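Long-range contact in epoxyqueuosine reductase (PDB 5D6S), which is an iron/sulfur protein that carries cobalamin and two iron/sulfur clusters within a single chain: residues N233-K245 with E251-C263. Residues are numbered along the deposited sequence; the frame is centred on the assembly and turned at random.
Sequences NARRCLSFQTQDK and EFRKKIKTVIYGC. With SF4 (iron/sulfur cluster), chain G.
L238 follows directly on the cluster ligand C237 and lies against C263, which binds the same iron/sulfur cluster, within the 4Fe-4S double cluster binding domain. C237 SG reaches FE1 at 2.1 Å and C263 SG reaches FE2, so the cluster bridges the start of helix 238-243 and the far end of 251-263. Followed outward, the L238 side chain first sets CB against C263 CB at 4.0 Å, with the cluster sulfide S3 equally near. CG is also near S3, at 4.1 Å, and there the branches part. CD1 drops onto the backbone of K255, whereas CD2 packs against CB and CD1 of F252 and CG2 of I256. Q241 approaches F252 from the same side of the ring as L238 CD2. With its CG anti to the carbonyl carbon, that atom sits over the ring face, 3.8 Å from the centroid and 24° off the normal, a CH-pi contact; the bend at chi2 then swings the amide across the ring, stacked with its plane 25° from the ring's.

R236 secures the outer edge. Its NH1 and NH2 grip the E251 carboxylate end-on, one nitrogen to each oxygen; NH1 to OE1 is nearly straight (176°) and NH2 to OE2 is the shorter, at 2.7 Å. Both acceptors lie close to the guanidinium plane. K255 NZ adds a second salt bridge to E251 OE2 on its anti lone pair, and also bonds to the P222 carbonyl oxygen, tying this network to P222, beside C221 in the pocket of the same cluster.

Toward cobalamin, S239 OG and C263 N both hydrogen-bond to its O39, and CA of G262 packs on that hydroxyl. Next to them the T242 hydroxyl, placed between backbone N and carbonyl carbon, turns to the opposing backbone: G262 N donates to T242 OG1 across 3.0 Å.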
ATOM      1  N   ASN A 233       9.943  -6.052  -9.772  1.00 54.37           N
ATOM      2  CA  ASN A 233      11.061  -5.554  -8.924  1.00 58.15           C
ATOM      3  C   ASN A 233      10.552  -4.584  -7.844  1.00 54.00           C
ATOM      4  O   ASN A 233      10.480  -3.394  -8.080  1.00 50.83           O
ATOM      5  CB  ASN A 233      12.143  -4.864  -9.728  1.00 62.03           C
ATOM      6  CG  ASN A 233      13.351  -4.505  -8.872  1.00 63.36           C
ATOM      7  OD1 ASN A 233      14.397  -4.114  -9.379  1.00 68.50           O
ATOM      8  ND2 ASN A 233      13.244  -4.716  -7.584  1.00 55.80           N
ATOM      9  N   ALA A 234      10.141  -5.111  -6.687  1.00 49.02           N
ATOM     10  CA  ALA A 234       9.330  -4.347  -5.726  1.00 50.79           C
ATOM     11  C   ALA A 234      10.085  -3.170  -5.117  1.00 49.38           C
ATOM     12  O   ALA A 234       9.519  -2.164  -4.701  1.00 50.96           O
ATOM     13  CB  ALA A 234       8.840  -5.277  -4.630  1.00 53.76           C
ATOM     14  N   ARG A 235      11.371  -3.398  -4.968  1.00 49.61           N
ATOM     15  CA  ARG A 235      12.370  -2.415  -4.739  1.00 47.56           C
ATOM     16  C   ARG A 235      12.141  -1.124  -5.553  1.00 50.30           C
ATOM     17  O   ARG A 235      12.525  -0.057  -5.087  1.00 55.16           O
ATOM     18  CB  ARG A 235      13.668  -3.063  -5.189  1.00 57.49           C
ATOM     19  CG  ARG A 235      14.829  -3.122  -4.221  1.00 58.48           C
ATOM     20  CD  ARG A 235      14.573  -3.928  -2.969  1.00 52.10           C
ATOM     21  NE  ARG A 235      15.144  -3.112  -1.906  1.00 58.17           N
ATOM     22  CZ  ARG A 235      14.811  -3.137  -0.619  1.00 51.56           C
ATOM     23  NH1 ARG A 235      13.923  -3.985  -0.139  1.00 49.09           N
ATOM     24  NH2 ARG A 235      15.392  -2.282   0.186  1.00 56.06           N
ATOM     25  N   ARG A 236      11.538  -1.211  -6.744  1.00 44.87           N
ATOM     26  CA  ARG A 236      11.228  -0.012  -7.571  1.00 41.45           C
ATOM     27  C   ARG A 236       9.737   0.331  -7.634  1.00 41.66           C
ATOM     28  O   ARG A 236       9.332   1.217  -8.355  1.00 41.95           O
ATOM     29  CB  ARG A 236      11.761  -0.159  -8.989  1.00 40.16           C
ATOM     30  CG  ARG A 236      13.268  -0.370  -9.055  1.00 45.78           C
ATOM     31  CD  ARG A 236      13.820  -0.541 -10.474  1.00 49.16           C
ATOM     32  NE  ARG A 236      13.203   0.414 -11.399  1.00 50.41           N
ATOM     33  CZ  ARG A 236      13.548   1.693 -11.507  1.00 51.57           C
ATOM     34  NH1 ARG A 236      14.557   2.213 -10.774  1.00 55.43           N
ATOM     35  NH2 ARG A 236      12.893   2.461 -12.352  1.00 46.87           N
ATOM     36  N   CYS A 237       8.910  -0.365  -6.881  1.00 46.98           N
ATOM     37  CA  CYS A 237       7.527   0.075  -6.754  1.00 54.23           C
ATOM     38  C   CYS A 237       7.483   1.376  -5.931  1.00 55.28           C
ATOM     39  O   CYS A 237       8.096   1.470  -4.871  1.00 55.96           O
ATOM     40  CB  CYS A 237       6.623  -0.970  -6.076  1.00 51.01           C
ATOM     41  SG  CYS A 237       4.865  -0.544  -6.290  1.00 57.49           S
ATOM     42  N   LEU A 238       6.743   2.360  -6.413  1.00 51.97           N
ATOM     43  CA  LEU A 238       6.536   3.581  -5.661  1.00 52.55           C
ATOM     44  C   LEU A 238       5.749   3.324  -4.399  1.00 55.16           C
ATOM     45  O   LEU A 238       5.863   4.088  -3.437  1.00 54.37           O
ATOM     46  CB  LEU A 238       5.797   4.610  -6.505  1.00 52.96           C
ATOM     47  CG  LEU A 238       6.526   5.138  -7.747  1.00 52.46           C
ATOM     48  CD1 LEU A 238       5.659   6.204  -8.384  1.00 53.80           C
ATOM     49  CD2 LEU A 238       7.892   5.692  -7.423  1.00 51.00           C
ATOM     50  N   SER A 239       4.920   2.279  -4.381  1.00 54.44           N
ATOM     51  CA  SER A 239       4.189   1.965  -3.141  1.00 55.39           C
ATOM     52  C   SER A 239       5.184   1.646  -2.040  1.00 54.13           C
ATOM     53  O   SER A 239       5.014   2.024  -0.873  1.00 58.01           O
ATOM     54  CB  SER A 239       3.238   0.796  -3.323  1.00 55.09           C
ATOM     55  OG  SER A 239       2.450   0.601  -2.148  1.00 55.29           O
ATOM     56  N   PHE A 240       6.254   0.960  -2.435  1.00 49.94           N
ATOM     57  CA  PHE A 240       7.322   0.610  -1.522  1.00 43.93           C
ATOM     58  C   PHE A 240       8.081   1.852  -1.158  1.00 44.19           C
ATOM     59  O   PHE A 240       8.358   2.088   0.008  1.00 51.69           O
ATOM     60  CB  PHE A 240       8.252  -0.443  -2.150  1.00 44.99           C
ATOM     61  CG  PHE A 240       9.488  -0.723  -1.341  1.00 41.88           C
ATOM     62  CD1 PHE A 240       9.391  -1.194  -0.039  1.00 41.28           C
ATOM     63  CD2 PHE A 240      10.736  -0.458  -1.852  1.00 37.63           C
ATOM     64  CE1 PHE A 240      10.532  -1.434   0.711  1.00 34.03           C
ATOM     65  CE2 PHE A 240      11.863  -0.654  -1.094  1.00 35.22           C
ATOM     66  CZ  PHE A 240      11.772  -1.155   0.174  1.00 30.42           C
ATOM     67  N   GLN A 241       8.419   2.656  -2.150  1.00 47.52           N
ATOM     68  CA  GLN A 241       9.271   3.807  -1.900  1.00 46.56           C
ATOM     69  C   GLN A 241       8.623   4.747  -0.887  1.00 43.55           C
ATOM     70  O   GLN A 241       9.299   5.277   0.004  1.00 51.34           O
ATOM     71  CB  GLN A 241       9.588   4.547  -3.177  1.00 44.16           C
ATOM     72  CG  GLN A 241      10.621   3.865  -4.054  1.00 48.29           C
ATOM     73  CD  GLN A 241      11.959   3.584  -3.401  1.00 44.96           C
ATOM     74  OE1 GLN A 241      12.480   2.508  -3.545  1.00 40.79           O
ATOM     75  NE2 GLN A 241      12.537   4.559  -2.721  1.00 54.30           N
ATOM     76  N   THR A 242       7.323   4.901  -0.968  1.00 42.74           N
ATOM     77  CA  THR A 242       6.625   5.743  -0.014  1.00 49.69           C
ATOM     78  C   THR A 242       6.686   5.148   1.396  1.00 53.03           C
ATOM     79  O   THR A 242       6.543   5.868   2.367  1.00 64.20           O
ATOM     80  CB  THR A 242       5.159   6.009  -0.413  1.00 48.32           C
ATOM     81  OG1 THR A 242       4.481   4.771  -0.640  1.00 52.44           O
ATOM     82  CG2 THR A 242       5.125   6.808  -1.649  1.00 49.42           C
ATOM     83  N   GLN A 243       6.927   3.851   1.504  1.00 49.51           N
ATOM     84  CA  GLN A 243       6.961   3.173   2.792  1.00 47.36           C
ATOM     85  C   GLN A 243       8.352   2.825   3.275  1.00 47.45           C
ATOM     86  O   GLN A 243       8.519   2.500   4.449  1.00 46.39           O
ATOM     87  CB  GLN A 243       6.183   1.872   2.699  1.00 48.34           C
ATOM     88  CG  GLN A 243       4.704   2.084   2.551  1.00 53.79           C
ATOM     89  CD  GLN A 243       3.974   0.771   2.450  1.00 52.95           C
ATOM     90  OE1 GLN A 243       3.728   0.116   3.460  1.00 58.27           O
ATOM     91  NE2 GLN A 243       3.597   0.392   1.232  1.00 50.34           N
ATOM     92  N   ASP A 244       9.340   2.867   2.384  1.00 43.57           N
ATOM     93  CA  ASP A 244      10.701   2.546   2.776  1.00 44.66           C
ATOM     94  C   ASP A 244      11.254   3.629   3.705  1.00 43.92           C
ATOM     95  O   ASP A 244      10.983   4.818   3.543  1.00 49.37           O
ATOM     96  CB  ASP A 244      11.616   2.411   1.553  1.00 48.25           C
ATOM     97  CG  ASP A 244      12.901   1.666   1.863  1.00 48.73           C
ATOM     98  OD1 ASP A 244      12.918   0.866   2.815  1.00 53.11           O
ATOM     99  OD2 ASP A 244      13.907   1.865   1.141  1.00 61.21           O
ATOM    100  N   LYS A 245      12.027   3.221   4.692  1.00 45.07           N
ATOM    101  CA  LYS A 245      12.674   4.171   5.580  1.00 49.76           C
ATOM    102  C   LYS A 245      13.926   4.714   4.941  1.00 46.84           C
ATOM    103  O   LYS A 245      14.339   4.260   3.909  1.00 50.96           O
ATOM    104  CB  LYS A 245      13.003   3.530   6.911  1.00 51.30           C
ATOM    105  CG  LYS A 245      11.761   3.271   7.722  1.00 54.21           C
ATOM    106  CD  LYS A 245      12.152   2.767   9.078  1.00 63.03           C
ATOM    107  CE  LYS A 245      10.969   2.756  10.011  1.00 71.58           C
ATOM    108  NZ  LYS A 245      11.357   1.931  11.183  1.00 86.61           N
ATOM    109  N   GLU A 251      15.476   9.354  -8.122  1.00 54.11           N
ATOM    110  CA  GLU A 251      14.593   8.986  -9.219  1.00 54.11           C
ATOM    111  C   GLU A 251      13.119   9.036  -8.827  1.00 52.65           C
ATOM    112  O   GLU A 251      12.269   9.465  -9.620  1.00 58.73           O
ATOM    113  CB  GLU A 251      14.922   7.591  -9.724  1.00 56.10           C
ATOM    114  CG  GLU A 251      14.075   7.141 -10.911  1.00 66.29           C
ATOM    115  CD  GLU A 251      14.345   5.707 -11.335  1.00 71.44           C
ATOM    116  OE1 GLU A 251      15.432   5.160 -10.998  1.00 74.66           O
ATOM    117  OE2 GLU A 251      13.461   5.127 -12.013  1.00 67.25           O
ATOM    118  N   PHE A 252      12.808   8.542  -7.635  1.00 47.58           N
ATOM    119  CA  PHE A 252      11.403   8.329  -7.264  1.00 46.65           C
ATOM    120  C   PHE A 252      10.713   9.560  -6.715  1.00 45.76           C
ATOM    121  O   PHE A 252       9.500   9.597  -6.675  1.00 49.21           O
ATOM    122  CB  PHE A 252      11.270   7.186  -6.264  1.00 44.44           C
ATOM    123  CG  PHE A 252      12.006   5.970  -6.667  1.00 45.75           C
ATOM    124  CD1 PHE A 252      11.659   5.300  -7.812  1.00 49.30           C
ATOM    125  CD2 PHE A 252      13.054   5.497  -5.912  1.00 53.36           C
ATOM    126  CE1 PHE A 252      12.338   4.164  -8.209  1.00 48.94           C
ATOM    127  CE2 PHE A 252      13.744   4.363  -6.294  1.00 52.10           C
ATOM    128  CZ  PHE A 252      13.383   3.696  -7.454  1.00 49.89           C
ATOM    129  N   ARG A 253      11.487  10.561  -6.306  1.00 49.23           N
ATOM    130  CA  ARG A 253      10.945  11.768  -5.707  1.00 48.66           C
ATOM    131  C   ARG A 253       9.980  12.467  -6.666  1.00 54.27           C
ATOM    132  O   ARG A 253       8.797  12.702  -6.333  1.00 55.17           O
ATOM    133  CB  ARG A 253      12.069  12.714  -5.319  1.00 51.57           C
ATOM    134  CG  ARG A 253      13.023  12.131  -4.273  1.00 55.79           C
ATOM    135  CD  ARG A 253      14.141  13.082  -3.885  1.00 54.64           C
ATOM    136  NE  ARG A 253      15.195  12.421  -3.132  1.00 52.18           N
ATOM    137  CZ  ARG A 253      16.326  13.005  -2.759  1.00 46.94           C
ATOM    138  NH1 ARG A 253      16.572  14.265  -3.025  1.00 53.86           N
ATOM    139  NH2 ARG A 253      17.216  12.327  -2.097  1.00 51.57           N
ATOM    140  N   LYS A 254      10.480  12.783  -7.857  1.00 56.24           N
ATOM    141  CA  LYS A 254       9.671  13.453  -8.871  1.00 60.15           C
ATOM    142  C   LYS A 254       8.417  12.613  -9.199  1.00 59.24           C
ATOM    143  O   LYS A 254       7.320  13.135  -9.390  1.00 56.71           O
ATOM    144  CB  LYS A 254      10.517  13.669 -10.107  1.00 65.54           C
ATOM    145  CG  LYS A 254      10.042  14.782 -11.002  1.00 78.28           C
ATOM    146  CD  LYS A 254      10.932  14.865 -12.238  1.00 94.59           C
ATOM    147  CE  LYS A 254      10.301  15.716 -13.337  1.00101.27           C
ATOM    148  NZ  LYS A 254      11.138  15.728 -14.571  1.00103.38           N
ATOM    149  N   LYS A 255       8.577  11.297  -9.179  1.00 55.21           N
ATOM    150  CA  LYS A 255       7.539  10.406  -9.646  1.00 51.54           C
ATOM    151  C   LYS A 255       6.383  10.131  -8.709  1.00 49.04           C
ATOM    152  O   LYS A 255       5.327   9.686  -9.169  1.00 46.75           O
ATOM    153  CB  LYS A 255       8.157   9.076 -10.075  1.00 53.74           C
ATOM    154  CG  LYS A 255       9.241   9.251 -11.128  1.00 56.03           C
ATOM    155  CD  LYS A 255       9.677   7.921 -11.703  1.00 55.27           C
ATOM    156  CE  LYS A 255      10.655   8.120 -12.831  1.00 55.05           C
ATOM    157  NZ  LYS A 255      11.194   6.821 -13.313  1.00 52.82           N
ATOM    158  N   ILE A 256       6.549  10.334  -7.411  1.00 50.17           N
ATOM    159  CA  ILE A 256       5.406  10.132  -6.506  1.00 47.23           C
ATOM    160  C   ILE A 256       4.452  11.301  -6.640  1.00 51.96           C
ATOM    161  O   ILE A 256       3.348  11.268  -6.072  1.00 61.94           O
ATOM    162  CB  ILE A 256       5.771   9.929  -5.032  1.00 47.55           C
ATOM    163  CG1 ILE A 256       6.415  11.172  -4.424  1.00 51.97           C
ATOM    164  CG2 ILE A 256       6.741   8.771  -4.871  1.00 55.18           C
ATOM    165  CD1 ILE A 256       6.506  11.124  -2.910  1.00 45.21           C
ATOM    166  N   LYS A 257       4.844  12.307  -7.434  1.00 55.89           N
ATOM    167  CA  LYS A 257       4.030  13.511  -7.658  1.00 51.78           C
ATOM    168  C   LYS A 257       3.553  14.008  -6.322  1.00 47.75           C
ATOM    169  O   LYS A 257       4.373  14.374  -5.489  1.00 55.05           O
ATOM    170  CB  LYS A 257       2.884  13.229  -8.624  1.00 59.55           C
ATOM    171  CG  LYS A 257       3.329  12.963 -10.060  1.00 61.36           C
ATOM    172  CD  LYS A 257       2.142  13.023 -11.008  1.00 72.34           C
ATOM    173  CE  LYS A 257       2.552  13.381 -12.435  1.00 83.60           C
ATOM    174  NZ  LYS A 257       3.247  12.260 -13.116  1.00 80.02           N
ATOM    175  N   THR A 258       2.256  13.939  -6.067  1.00 53.05           N
ATOM    176  CA  THR A 258       1.701  14.346  -4.760  1.00 53.37           C
ATOM    177  C   THR A 258       1.123  13.177  -3.981  1.00 48.46           C
ATOM    178  O   THR A 258       0.505  13.353  -2.957  1.00 52.14           O
ATOM    179  CB  THR A 258       0.595  15.414  -4.937  1.00 59.65           C
ATOM    180  OG1 THR A 258      -0.480  14.878  -5.726  1.00 61.34           O
ATOM    181  CG2 THR A 258       1.162  16.644  -5.630  1.00 58.88           C
ATOM    182  N   VAL A 259       1.343  11.965  -4.461  1.00 56.21           N
ATOM    183  CA  VAL A 259       0.840  10.772  -3.779  1.00 53.50           C
ATOM    184  C   VAL A 259       1.838  10.388  -2.705  1.00 56.10           C
ATOM    185  O   VAL A 259       2.880   9.796  -3.019  1.00 59.76           O
ATOM    186  CB  VAL A 259       0.632   9.589  -4.753  1.00 51.35           C
ATOM    187  CG1 VAL A 259       0.054   8.409  -4.013  1.00 53.34           C
ATOM    188  CG2 VAL A 259      -0.327   9.972  -5.875  1.00 51.35           C
ATOM    189  N   ILE A 260       1.509  10.717  -1.454  1.00 48.72           N
ATOM    190  CA  ILE A 260       2.435  10.558  -0.344  1.00 51.86           C
ATOM    191  C   ILE A 260       2.360   9.217   0.362  1.00 53.38           C
ATOM    192  O   ILE A 260       3.076   8.975   1.325  1.00 57.37           O
ATOM    193  CB  ILE A 260       2.259  11.652   0.731  1.00 51.18           C
ATOM    194  CG1 ILE A 260       0.931  11.510   1.448  1.00 46.31           C
ATOM    195  CG2 ILE A 260       2.456  13.037   0.126  1.00 53.03           C
ATOM    196  CD1 ILE A 260       0.672  12.582   2.488  1.00 46.86           C
ATOM    197  N   TYR A 261       1.504   8.338  -0.116  1.00 55.68           N
ATOM    198  CA  TYR A 261       1.427   6.964   0.409  1.00 55.70           C
ATOM    199  C   TYR A 261       0.794   6.019  -0.621  1.00 53.06           C
ATOM    200  O   TYR A 261      -0.326   6.230  -1.073  1.00 47.55           O
ATOM    201  CB  TYR A 261       0.633   6.896   1.720  1.00 53.47           C
ATOM    202  CG  TYR A 261       0.785   5.558   2.390  1.00 55.82           C
ATOM    203  CD1 TYR A 261       1.931   5.256   3.101  1.00 56.42           C
ATOM    204  CD2 TYR A 261      -0.192   4.568   2.271  1.00 57.51           C
ATOM    205  CE1 TYR A 261       2.115   4.012   3.691  1.00 57.79           C
ATOM    206  CE2 TYR A 261      -0.030   3.328   2.876  1.00 57.07           C
ATOM    207  CZ  TYR A 261       1.143   3.052   3.574  1.00 56.60           C
ATOM    208  OH  TYR A 261       1.359   1.816   4.152  1.00 60.92           O
ATOM    209  N   GLY A 262       1.530   4.987  -1.009  1.00 58.14           N
ATOM    210  CA  GLY A 262       1.034   4.039  -1.995  1.00 54.99           C
ATOM    211  C   GLY A 262       1.094   4.579  -3.409  1.00 57.41           C
ATOM    212  O   GLY A 262       1.544   5.708  -3.653  1.00 56.75           O
ATOM    213  N   CYS A 263       0.674   3.721  -4.338  1.00 54.93           N
ATOM    214  CA  CYS A 263       0.556   4.020  -5.735  1.00 50.65           C
ATOM    215  C   CYS A 263      -0.613   3.197  -6.266  1.00 52.05           C
ATOM    216  O   CYS A 263      -0.723   2.005  -5.968  1.00 61.29           O
ATOM    217  CB  CYS A 263       1.870   3.669  -6.448  1.00 54.28           C
ATOM    218  SG  CYS A 263       1.908   3.855  -8.238  1.00 56.85           S
TER
HETATM  219 FE1  SF4 G 402       4.052  -0.032  -8.183  1.00 53.29          FE
HETATM  220 FE2  SF4 G 402       2.896   2.051  -9.170  1.00 64.39          FE
HETATM  221 FE3  SF4 G 402       1.974  -0.331  -9.706  1.00 60.87          FE
HETATM  222 FE4  SF4 G 402       4.187   0.446 -10.754  1.00 57.24          FE
HETATM  223  S1  SF4 G 402       2.294   1.268 -11.041  1.00 59.95           S
HETATM  224  S2  SF4 G 402       3.795  -1.367  -9.800  1.00 56.03           S
HETATM  225  S3  SF4 G 402       4.927   1.659  -9.136  1.00 57.79           S
HETATM  226  S4  SF4 G 402       2.073   0.618  -7.826  1.00 54.43           S